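Wnt inhibitor of Dorsal protein (PDB 4KRR) is a secreted Wnt-family signalling ligand that probably binds frizzled receptors, its N-terminal domain and linker forming this construct. Local coordinates at residues S112-A124 with N181-V195. Residues are numbered along the deposited sequence; the frame is centred on the assembly and turned at random.
Sequences SGAIGHNRRVVGA and NLKIMWQNIPLDSLV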
ATOM      1  N   SER A 112      -6.838  14.016  -5.986  1.00 40.85           N
ATOM      2  CA  SER A 112      -6.589  15.403  -5.620  1.00 41.56           C
ATOM      3  C   SER A 112      -6.943  15.586  -4.150  1.00 44.87           C
ATOM      4  O   SER A 112      -7.408  14.648  -3.500  1.00 39.03           O
ATOM      5  CB  SER A 112      -7.411  16.347  -6.499  1.00 45.87           C
ATOM      6  OG  SER A 112      -7.060  17.701  -6.271  1.00 48.30           O
ATOM      7  N   GLY A 113      -6.720  16.785  -3.624  1.00 39.31           N
ATOM      8  CA  GLY A 113      -6.985  17.054  -2.223  1.00 38.39           C
ATOM      9  C   GLY A 113      -6.216  16.119  -1.305  1.00 36.03           C
ATOM     10  O   GLY A 113      -5.037  15.843  -1.531  1.00 37.40           O
ATOM     11  N   ALA A 114      -6.891  15.625  -0.274  1.00 37.66           N
ATOM     12  CA  ALA A 114      -6.276  14.721   0.691  1.00 39.90           C
ATOM     13  C   ALA A 114      -5.958  13.375   0.051  1.00 36.74           C
ATOM     14  O   ALA A 114      -4.917  12.777   0.323  1.00 42.64           O
ATOM     15  CB  ALA A 114      -7.189  14.530   1.891  1.00 33.99           C
ATOM     16  N   ILE A 115      -6.866  12.909  -0.802  1.00 43.82           N
ATOM     17  CA  ILE A 115      -6.700  11.643  -1.505  1.00 42.12           C
ATOM     18  C   ILE A 115      -5.415  11.613  -2.328  1.00 39.53           C
ATOM     19  O   ILE A 115      -4.627  10.674  -2.224  1.00 42.43           O
ATOM     20  CB  ILE A 115      -7.896  11.358  -2.433  1.00 44.44           C
ATOM     21  CG1 ILE A 115      -9.189  11.270  -1.620  1.00 54.72           C
ATOM     22  CG2 ILE A 115      -7.672  10.075  -3.212  1.00 50.30           C
ATOM     23  CD1 ILE A 115      -9.187  10.161  -0.592  1.00 53.78           C
ATOM     24  N   GLY A 116      -5.209  12.648  -3.137  1.00 39.14           N
ATOM     25  CA  GLY A 116      -4.030  12.737  -3.978  1.00 36.42           C
ATOM     26  C   GLY A 116      -2.743  12.732  -3.177  1.00 41.44           C
ATOM     27  O   GLY A 116      -1.781  12.049  -3.532  1.00 37.47           O
ATOM     28  N   HIS A 117      -2.726  13.493  -2.087  1.00 36.29           N
ATOM     29  CA  HIS A 117      -1.542  13.582  -1.244  1.00 42.43           C
ATOM     30  C   HIS A 117      -1.222  12.240  -0.605  1.00 31.22           C
ATOM     31  O   HIS A 117      -0.062  11.831  -0.550  1.00 34.17           O
ATOM     32  CB  HIS A 117      -1.732  14.634  -0.154  1.00 40.28           C
ATOM     33  CG  HIS A 117      -0.635  14.646   0.864  1.00 42.52           C
ATOM     34  ND1 HIS A 117       0.599  15.207   0.621  1.00 42.42           N
ATOM     35  CD2 HIS A 117      -0.583  14.152   2.125  1.00 35.72           C
ATOM     36  CE1 HIS A 117       1.364  15.065   1.690  1.00 45.61           C
ATOM     37  NE2 HIS A 117       0.670  14.430   2.616  1.00 38.87           N
ATOM     38  N   ASN A 118      -2.257  11.559  -0.124  1.00 27.71           N
ATOM     39  CA  ASN A 118      -2.073  10.293   0.575  1.00 37.47           C
ATOM     40  C   ASN A 118      -1.569   9.185  -0.340  1.00 39.88           C
ATOM     41  O   ASN A 118      -0.815   8.317   0.088  1.00 32.80           O
ATOM     42  CB  ASN A 118      -3.364   9.867   1.278  1.00 25.26           C
ATOM     43  CG  ASN A 118      -3.703  10.758   2.460  1.00 34.65           C
ATOM     44  OD1 ASN A 118      -2.826  11.413   3.027  1.00 31.48           O
ATOM     45  ND2 ASN A 118      -4.976  10.786   2.839  1.00 27.34           N
ATOM     46  N   ARG A 119      -1.981   9.216  -1.603  1.00 35.01           N
ATOM     47  CA  ARG A 119      -1.482   8.238  -2.559  1.00 46.33           C
ATOM     48  C   ARG A 119       0.011   8.444  -2.799  1.00 42.92           C
ATOM     49  O   ARG A 119       0.762   7.481  -2.954  1.00 38.46           O
ATOM     50  CB  ARG A 119      -2.269   8.301  -3.868  1.00 45.04           C
ATOM     51  CG  ARG A 119      -3.732   7.938  -3.702  1.00 59.22           C
ATOM     52  CD  ARG A 119      -4.448   7.886  -5.034  1.00 66.28           C
ATOM     53  NE  ARG A 119      -5.888   7.725  -4.867  1.00 72.88           N
ATOM     54  CZ  ARG A 119      -6.749   7.635  -5.874  1.00 75.62           C
ATOM     55  NH1 ARG A 119      -6.309   7.688  -7.122  1.00 81.21           N
ATOM     56  NH2 ARG A 119      -8.046   7.493  -5.637  1.00 78.42           N
ATOM     57  N   ARG A 120       0.438   9.705  -2.812  1.00 36.98           N
ATOM     58  CA  ARG A 120       1.860  10.025  -2.891  1.00 35.81           C
ATOM     59  C   ARG A 120       2.602   9.543  -1.644  1.00 38.47           C
ATOM     60  O   ARG A 120       3.735   9.073  -1.734  1.00 35.69           O
ATOM     61  CB  ARG A 120       2.073  11.530  -3.083  1.00 36.42           C
ATOM     62  CG  ARG A 120       1.745  12.028  -4.482  1.00 47.81           C
ATOM     63  CD  ARG A 120       1.823  13.546  -4.572  1.00 54.66           C
ATOM     64  NE  ARG A 120       3.108  14.062  -4.107  1.00 59.61           N
ATOM     65  CZ  ARG A 120       4.188  14.182  -4.872  1.00 77.43           C
ATOM     66  NH1 ARG A 120       4.146  13.819  -6.146  1.00 86.85           N
ATOM     67  NH2 ARG A 120       5.313  14.665  -4.363  1.00 83.85           N
ATOM     68  N   VAL A 121       1.958   9.663  -0.486  1.00 38.90           N
ATOM     69  CA  VAL A 121       2.553   9.216   0.771  1.00 38.96           C
ATOM     70  C   VAL A 121       2.778   7.707   0.751  1.00 28.69           C
ATOM     71  O   VAL A 121       3.858   7.226   1.085  1.00 33.81           O
ATOM     72  CB  VAL A 121       1.671   9.583   1.982  1.00 41.37           C
ATOM     73  CG1 VAL A 121       2.222   8.953   3.262  1.00 29.62           C
ATOM     74  CG2 VAL A 121       1.569  11.094   2.126  1.00 38.36           C
ATOM     75  N   VAL A 122       1.745   6.970   0.356  1.00 28.20           N
ATOM     76  CA  VAL A 122       1.832   5.521   0.230  1.00 42.68           C
ATOM     77  C   VAL A 122       2.871   5.125  -0.818  1.00 39.51           C
ATOM     78  O   VAL A 122       3.616   4.162  -0.637  1.00 39.32           O
ATOM     79  CB  VAL A 122       0.461   4.918  -0.131  1.00 36.49           C
ATOM     80  CG1 VAL A 122       0.581   3.428  -0.420  1.00 37.58           C
ATOM     81  CG2 VAL A 122      -0.534   5.175   0.991  1.00 31.28           C
ATOM     82  N   GLY A 123       2.920   5.881  -1.910  1.00 41.06           N
ATOM     83  CA  GLY A 123       3.883   5.633  -2.966  1.00 34.38           C
ATOM     84  C   GLY A 123       5.317   5.732  -2.480  1.00 41.71           C
ATOM     85  O   GLY A 123       6.134   4.852  -2.748  1.00 34.79           O
ATOM     86  N   ALA A 124       5.615   6.806  -1.755  1.00 41.56           N
ATOM     87  CA  ALA A 124       6.953   7.042  -1.221  1.00 44.82           C
ATOM     88  C   ALA A 124       7.354   5.983  -0.196  1.00 42.47           C
ATOM     89  O   ALA A 124       8.517   5.590  -0.120  1.00 41.30           O
ATOM     90  CB  ALA A 124       7.035   8.429  -0.605  1.00 51.17           C
ATOM     91  N   ASN A 181     -10.826  19.234  -4.253  1.00 46.80           N
ATOM     92  CA  ASN A 181     -10.624  19.420  -5.682  1.00 55.37           C
ATOM     93  C   ASN A 181      -9.316  20.140  -5.995  1.00 56.91           C
ATOM     94  O   ASN A 181      -8.906  20.227  -7.154  1.00 59.99           O
ATOM     95  CB  ASN A 181     -11.807  20.180  -6.287  1.00 65.71           C
ATOM     96  CG  ASN A 181     -13.148  19.610  -5.859  1.00 84.06           C
ATOM     97  OD1 ASN A 181     -14.001  20.326  -5.333  1.00 91.47           O
ATOM     98  ND2 ASN A 181     -13.335  18.313  -6.075  1.00 86.20           N
ATOM     99  N   LEU A 182      -8.665  20.659  -4.960  1.00 44.91           N
ATOM    100  CA  LEU A 182      -7.406  21.374  -5.143  1.00 46.28           C
ATOM    101  C   LEU A 182      -6.214  20.512  -4.743  1.00 46.12           C
ATOM    102  O   LEU A 182      -6.261  19.796  -3.744  1.00 39.42           O
ATOM    103  CB  LEU A 182      -7.402  22.684  -4.351  1.00 41.51           C
ATOM    104  CG  LEU A 182      -8.486  23.691  -4.744  1.00 40.59           C
ATOM    105  CD1 LEU A 182      -8.408  24.933  -3.875  1.00 42.52           C
ATOM    106  CD2 LEU A 182      -8.386  24.048  -6.221  1.00 43.27           C
ATOM    107  N   LYS A 183      -5.148  20.575  -5.532  1.00 46.91           N
ATOM    108  CA  LYS A 183      -3.924  19.864  -5.195  1.00 52.70           C
ATOM    109  C   LYS A 183      -3.249  20.547  -4.015  1.00 47.85           C
ATOM    110  O   LYS A 183      -3.043  21.760  -4.030  1.00 52.71           O
ATOM    111  CB  LYS A 183      -2.974  19.827  -6.393  1.00 52.86           C
ATOM    112  CG  LYS A 183      -1.542  19.451  -6.036  1.00 68.35           C
ATOM    113  CD  LYS A 183      -0.633  19.500  -7.252  1.00 82.12           C
ATOM    114  CE  LYS A 183       0.829  19.382  -6.846  1.00 84.92           C
ATOM    115  NZ  LYS A 183       1.107  18.135  -6.080  1.00 91.08           N
ATOM    116  N   ILE A 184      -2.924  19.775  -2.986  1.00 43.04           N
ATOM    117  CA  ILE A 184      -2.140  20.297  -1.878  1.00 48.22           C
ATOM    118  C   ILE A 184      -0.749  20.605  -2.408  1.00 58.37           C
ATOM    119  O   ILE A 184      -0.136  19.763  -3.067  1.00 63.72           O
ATOM    120  CB  ILE A 184      -2.055  19.291  -0.721  1.00 50.38           C
ATOM    121  CG1 ILE A 184      -3.457  18.981  -0.194  1.00 44.19           C
ATOM    122  CG2 ILE A 184      -1.170  19.831   0.391  1.00 47.92           C
ATOM    123  CD1 ILE A 184      -3.475  18.039   0.989  1.00 42.14           C
ATOM    124  N   MET A 185      -0.267  21.816  -2.137  1.00 60.99           N
ATOM    125  CA  MET A 185       0.998  22.297  -2.692  1.00 64.01           C
ATOM    126  C   MET A 185       2.147  21.316  -2.474  1.00 69.33           C
ATOM    127  O   MET A 185       2.308  20.762  -1.385  1.00 63.71           O
ATOM    128  CB  MET A 185       1.354  23.666  -2.107  1.00 53.23           C
ATOM    129  CG  MET A 185       2.572  24.315  -2.744  1.00 54.67           C
ATOM    130  SD  MET A 185       2.850  25.999  -2.162  1.00 75.53           S
ATOM    131  CE  MET A 185       3.263  25.705  -0.446  1.00 70.76           C
ATOM    132  N   TRP A 186       2.927  21.087  -3.526  1.00 75.67           N
ATOM    133  CA  TRP A 186       4.088  20.214  -3.439  1.00 82.93           C
ATOM    134  C   TRP A 186       5.104  20.797  -2.464  1.00 82.97           C
ATOM    135  O   TRP A 186       5.296  22.013  -2.412  1.00 83.73           O
ATOM    136  CB  TRP A 186       4.713  20.022  -4.813  1.00 84.35           C
ATOM    137  N   GLN A 187       5.736  19.921  -1.686  1.00 73.81           N
ATOM    138  CA  GLN A 187       6.711  20.321  -0.671  1.00 76.10           C
ATOM    139  C   GLN A 187       6.129  21.232   0.409  1.00 71.48           C
ATOM    140  O   GLN A 187       6.860  21.976   1.063  1.00 78.11           O
ATOM    141  CB  GLN A 187       7.950  20.967  -1.307  1.00 79.62           C
ATOM    142  CG  GLN A 187       8.884  19.983  -1.986  1.00 81.97           C
ATOM    143  CD  GLN A 187      10.343  20.254  -1.671  1.00 94.36           C
ATOM    144  OE1 GLN A 187      11.107  19.335  -1.379  1.00103.76           O
ATOM    145  NE2 GLN A 187      10.737  21.522  -1.730  1.00 90.43           N
ATOM    146  N   ASN A 188       4.815  21.172   0.595  1.00 54.62           N
ATOM    147  CA  ASN A 188       4.170  21.895   1.685  1.00 53.89           C
ATOM    148  C   ASN A 188       3.944  20.972   2.876  1.00 55.57           C
ATOM    149  O   ASN A 188       4.474  21.201   3.961  1.00 60.47           O
ATOM    150  CB  ASN A 188       2.851  22.517   1.226  1.00 51.44           C
ATOM    151  CG  ASN A 188       2.103  23.202   2.354  1.00 58.11           C
ATOM    152  OD1 ASN A 188       0.928  22.925   2.592  1.00 60.89           O
ATOM    153  ND2 ASN A 188       2.785  24.098   3.058  1.00 72.74           N
ATOM    154  N   ILE A 189       3.155  19.924   2.665  1.00 50.61           N
ATOM    155  CA  ILE A 189       2.965  18.891   3.676  1.00 53.24           C
ATOM    156  C   ILE A 189       3.943  17.753   3.408  1.00 48.16           C
ATOM    157  O   ILE A 189       4.047  17.284   2.274  1.00 47.26           O
ATOM    158  CB  ILE A 189       1.519  18.356   3.673  1.00 40.60           C
ATOM    159  CG1 ILE A 189       0.543  19.474   4.042  1.00 44.89           C
ATOM    160  CG2 ILE A 189       1.369  17.180   4.637  1.00 43.00           C
ATOM    161  CD1 ILE A 189      -0.895  19.020   4.153  1.00 48.20           C
ATOM    162  N   PRO A 190       4.678  17.322   4.446  1.00 54.49           N
ATOM    163  CA  PRO A 190       5.664  16.241   4.319  1.00 55.05           C
ATOM    164  C   PRO A 190       5.073  14.977   3.699  1.00 50.96           C
ATOM    165  O   PRO A 190       3.920  14.632   3.962  1.00 41.20           O
ATOM    166  CB  PRO A 190       6.097  15.979   5.769  1.00 53.91           C
ATOM    167  CG  PRO A 190       5.078  16.677   6.627  1.00 66.06           C
ATOM    168  CD  PRO A 190       4.620  17.845   5.820  1.00 55.95           C
ATOM    169  N   LEU A 191       5.870  14.299   2.880  1.00 47.15           N
ATOM    170  CA  LEU A 191       5.404  13.137   2.134  1.00 45.35           C
ATOM    171  C   LEU A 191       5.325  11.876   2.995  1.00 43.64           C
ATOM    172  O   LEU A 191       4.898  10.822   2.526  1.00 49.23           O
ATOM    173  CB  LEU A 191       6.306  12.892   0.921  1.00 57.52           C
ATOM    174  CG  LEU A 191       5.629  12.348  -0.338  1.00 65.52           C
ATOM    175  CD1 LEU A 191       4.557  13.314  -0.824  1.00 49.91           C
ATOM    176  CD2 LEU A 191       6.657  12.092  -1.429  1.00 72.34           C
ATOM    177  N   ASP A 192       5.739  11.984   4.253  1.00 39.84           N
ATOM    178  CA  ASP A 192       5.657  10.855   5.174  1.00 44.37           C
ATOM    179  C   ASP A 192       4.517  11.049   6.169  1.00 46.18           C
ATOM    180  O   ASP A 192       4.431  10.346   7.177  1.00 51.06           O
ATOM    181  CB  ASP A 192       6.985  10.647   5.907  1.00 55.66           C
ATOM    182  CG  ASP A 192       7.362  11.824   6.784  1.00 62.54           C
ATOM    183  OD1 ASP A 192       6.864  12.939   6.531  1.00 64.19           O
ATOM    184  OD2 ASP A 192       8.160  11.633   7.725  1.00 69.98           O
ATOM    185  N   SER A 193       3.644  12.010   5.877  1.00 40.37           N
ATOM    186  CA  SER A 193       2.477  12.269   6.714  1.00 37.59           C
ATOM    187  C   SER A 193       1.182  12.096   5.930  1.00 42.43           C
ATOM    188  O   SER A 193       0.980  12.737   4.899  1.00 40.32           O
ATOM    189  CB  SER A 193       2.536  13.678   7.309  1.00 39.11           C
ATOM    190  OG  SER A 193       3.642  13.826   8.182  1.00 53.24           O
ATOM    191  N   LEU A 194       0.310  11.223   6.419  1.00 33.33           N
ATOM    192  CA  LEU A 194      -1.029  11.091   5.864  1.00 37.91           C
ATOM    193  C   LEU A 194      -1.882  12.250   6.360  1.00 43.09           C
ATOM    194  O   LEU A 194      -1.641  12.787   7.443  1.00 36.85           O
ATOM    195  CB  LEU A 194      -1.662   9.766   6.289  1.00 37.24           C
ATOM    196  CG  LEU A 194      -1.025   8.477   5.765  1.00 40.05           C
ATOM    197  CD1 LEU A 194      -1.588   7.270   6.506  1.00 29.20           C
ATOM    198  CD2 LEU A 194      -1.257   8.343   4.268  1.00 40.21           C
ATOM    199  N   VAL A 195      -2.876  12.639   5.570  1.00 34.94           N
ATOM    200  CA  VAL A 195      -3.770  13.716   5.971  1.00 36.62           C
ATOM    201  C   VAL A 195      -5.228  13.283   5.906  1.00 31.16           C
ATOM    202  O   VAL A 195      -5.602  12.447   5.086  1.00 35.49           O
ATOM    203  CB  VAL A 195      -3.570  14.986   5.105  1.00 34.03           C
ATOM    204  CG1 VAL A 195      -2.166  15.545   5.293  1.00 28.95           C
ATOM    205  CG2 VAL A 195      -3.845  14.690   3.636  1.00 29.16           C
TER
HETATM  206  O   HOH W   1      -3.095  16.905  -3.457  1.00 37.63           O
HETATM  207  O   HOH W   2       5.828   8.117   2.668  1.00 36.41           O
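The side-chain amide of N118 pairs with the backbone of V195 through two hydrogen bonds: V195 N points at a lone pair of OD1 (2.8 Å), and ND2 gives a nearly straight bond to V195 O (2.9 Å), which lies in the amide plane. Replacing N118 with an alanine removes the amide, and V195 N and O would probably both lose these mates. H117 reaches across to the loop, CG lying opposite the backbone N (chi1 172°), and NE2 donates to S193 O (2.9 Å), the acceptor tilted slightly out of the ring plane; P190 O sits in plane at the ring edge, 3.4 Å from CE1. In this N-terminal domain of a Wnt, one side of helix 113-127 is covered by the largely irregular segment 181-195, which includes a type I turn, P190 to S193, and ends at strand 195-196, paired in parallel with 173-174; helix 53-75 touches N118 and V122. Apolar contacts flank these bonds: I189 CG2 and both methyls of V195 meet the imidazole, V121 CG1 meets L194 CD2 (3.7 Å), and L191 straddles R120 and A124, its CD2 on A124 CB (3.8 Å). Two waters bridge backbones, one between G113 O and I184 N, the other between V121 O and L191 O.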